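Local coordinates for VAO-type flavoprotein oxidase VAO615 (Myceliophthora thermophila, PDB 6F72) that binds one FAD bicovalently and is probably an oxidase that, once reduced, reacts rapidly with molecular oxygen, its substrate still being unknown, at residues Q104-V109 and A486-M491; V58-V63 and E78-S83. All blocks are in the same frame, centred on the assembly; numbering follows the deposited sequence.

Interaction 1: Q104-V109 and A486-M491; sequences QNYSCV and ASPEEM. With NAG (2-acetamido-2-deoxy-beta-D-glucopyranose), chain C.
Tyr106 lays its ring across Pro488, the two side chains crossing at about a right angle. Pro488 CG stands over one face, 4.1 Å from the ring centroid and 18° off the normal, which meets the geometry of a CH-pi contact; it is displaced toward the rim, and Pro488 CB approaches Tyr106 CE2 to 3.6 Å. With chi1 of -52° the tyrosine CG lies anti to the carbonyl carbon, and the ring is carried outward until its hydroxyl reaches the start of helix 488-508. There Tyr106 OH rests against Met491 CG at 3.4 Å. The same hydroxyl is hydrogen-bonded to a water in the plane of the ring (2.6 Å to Tyr106 OH), and that water donates to Ala486 O at 2.8 Å, so the polar link between the segments is indirect. A phenylalanine in place of Tyr106 would probably keep the proline contact but leave the water without the hydroxyl that donates to it, so the bridge to Ala486 O would be lost.

The helix start is itself ordered by a capping box: Glu490 N donates to Ser487 OG at 3.0 Å, and Ser487 N returns a nearly straight bond (168°) to the anti lone pair of Glu490 OE1. Facing it, residues 104-107 form a type I' beta turn that starts on the last residue of helix 101-104. Asn105 within this turn bears an N-linked glycan through ND2, and the sugar is also hydrogen-bonded to Asn122. Trp482 packs its ring obliquely against that of Tyr106 and also touches Met491.

Interaction 2: V58-V63 and E78-S83; sequences VPQASV and EELKSS
The loop 58-63 passes the C-terminal part of helix 74-81 with its closest backbone approach at Ala61 and Leu80, whose CA atoms are 7.4 Å apart, a spacing filled mainly by the Leu80 side chain, which reaches loop backbone as well as side chains; no hydrogen bond joins the segments. Leu80 carries the contact from the helix side. Its CG lies anti to the carbonyl carbon (chi1 -73°), which sends the branched end across to the loop, where the two methyls take different partners. Leu80 CD1 enters the bend of residues 60-63, where it sits 3.4 Å from Gln60 O. The same methyl, Leu80 CD1, is 3.6 Å from Val63 CG2, with Ala61 CA at a similar range and Ala61 CB a little farther away. Leu80 CD2 lies against Gln60 CG at 4.0 Å and is equally near the amide carbon Gln60 CD.

The extended chain of Gln60 beyond CG, itself anti to the backbone N (chi1 -158°), places these atoms there. Its amide end is held elsewhere, NE2 donating to the carbonyl of Thr90, and its backbone N is hydrogen-bonded to Asp97. Within the bend Ser62 N bonds to Pro59 O at 3.1 Å, and Ser62 and Val63 are 3-10 in conformation. Val63 is tied by backbone hydrogen bonding to Asp73, just before helix 74-81, so the connection between the two segments folds back on itself as a compact excursion following strand 54-56.

With only carbon-to-carbon touches and one methyl against a carbonyl oxygen, the association of loop and helix here rests on the shape of a single leucine and on dispersion, while hydrogen bonds to Thr90, Asp97 and Asp73 probably help to position the loop.

The two contacts lie on the same side of the chain's centre, their own centres 15 Å apart, and follow in series: interaction 2 closes at Ser83 before interaction 1 opens at Gln104. Interaction 2 is local, joining a loop to the helix that follows it, whereas interaction 1 spans 377 residues and brings the chain's early part to the start of helix 488-508. They meet directly through Cys108 and Val109: Cys108 SG, disulfide-bonded to Cys118, packs 3.7 Å from Pro59 CB, and Val109 C lies 3.6 Å from Ala61 CB. The two loops, lying in sequence between strands 54-56 and 126-129 of the same sheet, pack on each other, and the second reaches the distant helix through Tyr106.

Interaction 1: Q104-V109 and A486-M491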
loop_
_atom_site.group_PDB
_atom_site.type_symbol
_atom_site.label_atom_id
_atom_site.label_comp_id
_atom_site.label_asym_id
_atom_site.label_seq_id
_atom_site.Cartn_x
_atom_site.Cartn_y
_atom_site.Cartn_z
ATOM N N GLN A 104 -2.210 -7.252 -14.712
ATOM C CA GLN A 104 -2.833 -7.048 -16.035
ATOM C C GLN A 104 -2.391 -8.200 -16.937
ATOM O O GLN A 104 -3.221 -8.806 -17.609
ATOM C CB GLN A 104 -2.431 -5.711 -16.660
ATOM C CG GLN A 104 -3.077 -4.510 -15.994
ATOM C CD GLN A 104 -2.337 -3.212 -16.255
ATOM O OE1 GLN A 104 -1.496 -3.132 -17.143
ATOM N NE2 GLN A 104 -2.659 -2.180 -15.472
ATOM N N ASN A 105 -1.094 -8.527 -16.883
ATOM C CA ASN A 105 -0.532 -9.720 -17.524
ATOM C C ASN A 105 -0.875 -9.830 -19.029
ATOM O O ASN A 105 -1.162 -10.916 -19.542
ATOM C CB ASN A 105 -0.951 -10.992 -16.765
ATOM C CG ASN A 105 0.000 -12.141 -16.991
ATOM O OD1 ASN A 105 1.145 -11.934 -17.368
ATOM N ND2 ASN A 105 -0.466 -13.354 -16.748
ATOM N N TYR A 106 -0.864 -8.679 -19.699
ATOM C CA TYR A 106 -1.090 -8.557 -21.150
ATOM C C TYR A 106 -2.493 -8.966 -21.642
ATOM O O TYR A 106 -2.702 -9.084 -22.853
ATOM C CB TYR A 106 -0.006 -9.319 -21.944
ATOM C CG TYR A 106 1.431 -8.985 -21.561
ATOM C CD1 TYR A 106 2.107 -7.928 -22.186
ATOM C CD2 TYR A 106 2.121 -9.735 -20.593
ATOM C CE1 TYR A 106 3.423 -7.617 -21.855
ATOM C CE2 TYR A 106 3.444 -9.430 -20.256
ATOM C CZ TYR A 106 4.087 -8.374 -20.896
ATOM O OH TYR A 106 5.387 -8.044 -20.604
ATOM N N SER A 107 -3.444 -9.167 -20.725
ATOM C CA SER A 107 -4.766 -9.688 -21.092
ATOM C C SER A 107 -5.579 -8.686 -21.887
ATOM O O SER A 107 -6.270 -9.059 -22.839
ATOM C CB SER A 107 -5.554 -10.140 -19.878
ATOM O OG SER A 107 -4.840 -11.120 -19.148
ATOM N N CYS A 108 -5.488 -7.422 -21.479
ATOM C CA CYS A 108 -6.181 -6.326 -22.131
ATOM C C CYS A 108 -5.507 -5.020 -21.761
ATOM O O CYS A 108 -6.004 -4.259 -20.933
ATOM C CB CYS A 108 -7.673 -6.297 -21.765
ATOM S SG CYS A 108 -8.581 -5.076 -22.748
ATOM N N VAL A 109 -4.367 -4.776 -22.391
ATOM C CA VAL A 109 -3.516 -3.625 -22.094
ATOM C C VAL A 109 -3.373 -2.753 -23.341
ATOM O O VAL A 109 -3.646 -3.236 -24.448
ATOM C CB VAL A 109 -2.126 -4.082 -21.587
ATOM C CG1 VAL A 109 -2.241 -4.714 -20.200
ATOM C CG2 VAL A 109 -1.452 -5.023 -22.592
ATOM N N ALA A 486 9.959 -4.948 -23.417
ATOM C CA ALA A 486 10.510 -6.255 -23.073
ATOM C C ALA A 486 9.469 -7.321 -23.386
ATOM O O ALA A 486 8.303 -7.008 -23.565
ATOM C CB ALA A 486 10.909 -6.285 -21.591
ATOM N N SER A 487 9.887 -8.579 -23.444
ATOM C CA SER A 487 8.946 -9.677 -23.628
ATOM C C SER A 487 8.164 -10.020 -22.338
ATOM O O SER A 487 8.594 -9.646 -21.242
ATOM C CB SER A 487 9.675 -10.909 -24.161
ATOM O OG SER A 487 10.388 -11.547 -23.127
ATOM N N PRO A 488 7.023 -10.736 -22.463
ATOM C CA PRO A 488 6.332 -11.291 -21.274
ATOM C C PRO A 488 7.228 -12.200 -20.440
ATOM O O PRO A 488 7.136 -12.202 -19.216
ATOM C CB PRO A 488 5.203 -12.133 -21.869
ATOM C CG PRO A 488 4.933 -11.514 -23.196
ATOM C CD PRO A 488 6.220 -10.910 -23.694
ATOM N N GLU A 489 8.072 -12.968 -21.120
ATOM C CA GLU A 489 8.998 -13.894 -20.476
ATOM C C GLU A 489 10.043 -13.138 -19.643
ATOM O O GLU A 489 10.392 -13.580 -18.546
ATOM C CB GLU A 489 9.644 -14.804 -21.524
ATOM C CG GLU A 489 8.654 -15.722 -22.251
ATOM C CD GLU A 489 7.853 -15.051 -23.390
ATOM O OE1 GLU A 489 8.330 -14.075 -24.031
ATOM O OE2 GLU A 489 6.716 -15.516 -23.649
ATOM N N GLU A 490 10.490 -11.984 -20.150
ATOM C CA GLU A 490 11.394 -11.073 -19.427
ATOM C C GLU A 490 10.772 -10.422 -18.178
ATOM O O GLU A 490 11.452 -10.256 -17.152
ATOM C CB GLU A 490 11.972 -10.009 -20.362
ATOM C CG GLU A 490 12.976 -10.599 -21.340
ATOM C CD GLU A 490 13.524 -9.609 -22.354
ATOM O OE1 GLU A 490 12.759 -8.827 -22.962
ATOM O OE2 GLU A 490 14.746 -9.647 -22.564
ATOM N N MET A 491 9.493 -10.046 -18.259
ATOM C CA MET A 491 8.799 -9.537 -17.082
ATOM C C MET A 491 8.554 -10.628 -16.055
ATOM O O MET A 491 8.633 -10.364 -14.847
ATOM C CB MET A 491 7.509 -8.809 -17.454
ATOM C CG MET A 491 7.729 -7.470 -18.141
ATOM S SD MET A 491 8.792 -6.260 -17.321
ATOM C CE MET A 491 10.444 -6.689 -17.905
HETATM C C1 NAG C . 0.347 -14.533 -16.878
HETATM C C2 NAG C . 0.456 -14.945 -15.391
HETATM C C3 NAG C . 1.110 -16.317 -15.251
HETATM C C4 NAG C . 0.442 -17.390 -16.126
HETATM C C5 NAG C . 0.220 -16.869 -17.551
HETATM C C6 NAG C . -0.680 -17.793 -18.363
HETATM C C7 NAG C . 0.620 -13.214 -13.625
HETATM C C8 NAG C . 1.560 -12.295 -12.912
HETATM N N2 NAG C . 1.183 -13.976 -14.575
HETATM O O3 NAG C . 1.067 -16.710 -13.874
HETATM O O4 NAG C . 1.294 -18.539 -16.241
HETATM O O5 NAG C . -0.364 -15.559 -17.575
HETATM O O6 NAG C . -0.387 -17.553 -19.743
HETATM O O7 NAG C . -0.565 -13.246 -13.326
HETATM O O HOH W 1 6.383 -5.979 -21.835
#

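Interaction 2: V58-V63 and E78-S83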
loop_
_atom_site.group_PDB
_atom_site.type_symbol
_atom_site.label_atom_id
_atom_site.label_comp_id
_atom_site.label_asym_id
_atom_site.label_seq_id
_atom_site.Cartn_x
_atom_site.Cartn_y
_atom_site.Cartn_z
ATOM N N VAL A 58 -15.402 -4.651 -17.990
ATOM C CA VAL A 58 -14.868 -4.298 -19.281
ATOM C C VAL A 58 -13.588 -3.550 -18.947
ATOM O O VAL A 58 -13.671 -2.419 -18.441
ATOM C CB VAL A 58 -15.821 -3.391 -20.093
ATOM C CG1 VAL A 58 -15.197 -3.052 -21.446
ATOM C CG2 VAL A 58 -17.173 -4.061 -20.273
ATOM N N PRO A 59 -12.411 -4.181 -19.195
ATOM C CA PRO A 59 -11.123 -3.547 -18.886
ATOM C C PRO A 59 -10.981 -2.203 -19.577
ATOM O O PRO A 59 -11.477 -2.033 -20.675
ATOM C CB PRO A 59 -10.100 -4.567 -19.397
ATOM C CG PRO A 59 -10.774 -5.875 -19.182
ATOM C CD PRO A 59 -12.237 -5.609 -19.512
ATOM N N GLN A 60 -10.340 -1.253 -18.910
ATOM C CA GLN A 60 -10.185 0.115 -19.419
ATOM C C GLN A 60 -9.515 0.213 -20.815
ATOM O O GLN A 60 -9.831 1.114 -21.591
ATOM C CB GLN A 60 -9.428 0.955 -18.388
ATOM C CG GLN A 60 -9.634 2.455 -18.514
ATOM C CD GLN A 60 -8.918 3.237 -17.428
ATOM O OE1 GLN A 60 -7.787 2.935 -17.060
ATOM N NE2 GLN A 60 -9.587 4.259 -16.910
ATOM N N ALA A 61 -8.621 -0.721 -21.137
ATOM C CA ALA A 61 -7.933 -0.743 -22.443
ATOM C C ALA A 61 -8.672 -1.519 -23.546
ATOM O O ALA A 61 -8.100 -1.805 -24.601
ATOM C CB ALA A 61 -6.491 -1.233 -22.292
ATOM N N SER A 62 -9.949 -1.836 -23.327
ATOM C CA SER A 62 -10.763 -2.437 -24.388
ATOM C C SER A 62 -10.867 -1.511 -25.609
ATOM O O SER A 62 -11.015 -1.994 -26.732
ATOM C CB SER A 62 -12.152 -2.797 -23.891
ATOM O OG SER A 62 -12.917 -1.629 -23.772
ATOM N N VAL A 63 -10.771 -0.196 -25.376
ATOM C CA VAL A 63 -10.633 0.812 -26.452
ATOM C C VAL A 63 -9.415 0.592 -27.375
ATOM O O VAL A 63 -9.381 1.086 -28.510
ATOM C CB VAL A 63 -10.629 2.270 -25.912
ATOM C CG1 VAL A 63 -11.978 2.624 -25.319
ATOM C CG2 VAL A 63 -9.511 2.502 -24.903
ATOM N N GLU A 78 -4.668 6.028 -27.297
ATOM C CA GLU A 78 -3.430 6.810 -27.180
ATOM C C GLU A 78 -3.342 7.624 -25.884
ATOM O O GLU A 78 -2.251 7.765 -25.319
ATOM C CB GLU A 78 -3.219 7.726 -28.396
ATOM C CG GLU A 78 -3.017 7.021 -29.742
ATOM C CD GLU A 78 -1.836 6.054 -29.776
ATOM O OE1 GLU A 78 -0.724 6.441 -29.354
ATOM O OE2 GLU A 78 -2.017 4.900 -30.234
ATOM N N GLU A 79 -4.482 8.156 -25.430
ATOM C CA GLU A 79 -4.564 8.898 -24.156
ATOM C C GLU A 79 -4.305 8.006 -22.936
ATOM O O GLU A 79 -3.723 8.456 -21.942
ATOM C CB GLU A 79 -5.910 9.628 -24.028
ATOM C CG GLU A 79 -5.985 10.922 -24.834
ATOM C CD GLU A 79 -7.408 11.417 -25.065
ATOM O OE1 GLU A 79 -7.773 11.683 -26.241
ATOM O OE2 GLU A 79 -8.168 11.551 -24.083
ATOM N N LEU A 80 -4.728 6.744 -23.024
ATOM C CA LEU A 80 -4.444 5.735 -21.999
ATOM C C LEU A 80 -2.945 5.441 -21.848
ATOM O O LEU A 80 -2.464 5.183 -20.736
ATOM C CB LEU A 80 -5.185 4.425 -22.310
ATOM C CG LEU A 80 -6.696 4.259 -22.147
ATOM C CD1 LEU A 80 -7.004 2.795 -22.367
ATOM C CD2 LEU A 80 -7.218 4.698 -20.781
ATOM N N LYS A 81 -2.225 5.489 -22.972
ATOM C CA LYS A 81 -0.803 5.119 -23.041
ATOM C C LYS A 81 0.123 6.024 -22.250
ATOM O O LYS A 81 0.951 5.531 -21.476
ATOM C CB LYS A 81 -0.323 5.062 -24.490
ATOM C CG LYS A 81 -0.853 3.877 -25.268
ATOM C CD LYS A 81 -0.375 3.941 -26.705
ATOM C CE LYS A 81 -1.057 2.881 -27.541
ATOM N NZ LYS A 81 -0.193 2.516 -28.691
ATOM N N SER A 82 -0.025 7.336 -22.424
ATOM C CA SER A 82 0.936 8.297 -21.881
ATOM C C SER A 82 1.059 8.308 -20.350
ATOM O O SER A 82 2.088 8.738 -19.829
ATOM C CB SER A 82 0.653 9.701 -22.404
ATOM O OG SER A 82 -0.634 10.119 -22.003
ATOM N N SER A 83 0.031 7.826 -19.638
ATOM C CA SER A 83 0.044 7.796 -18.168
ATOM C C SER A 83 -0.242 6.419 -17.549
ATOM O O SER A 83 -0.519 6.328 -16.346
ATOM C CB SER A 83 -0.943 8.836 -17.622
ATOM O OG SER A 83 -0.584 10.140 -18.043
#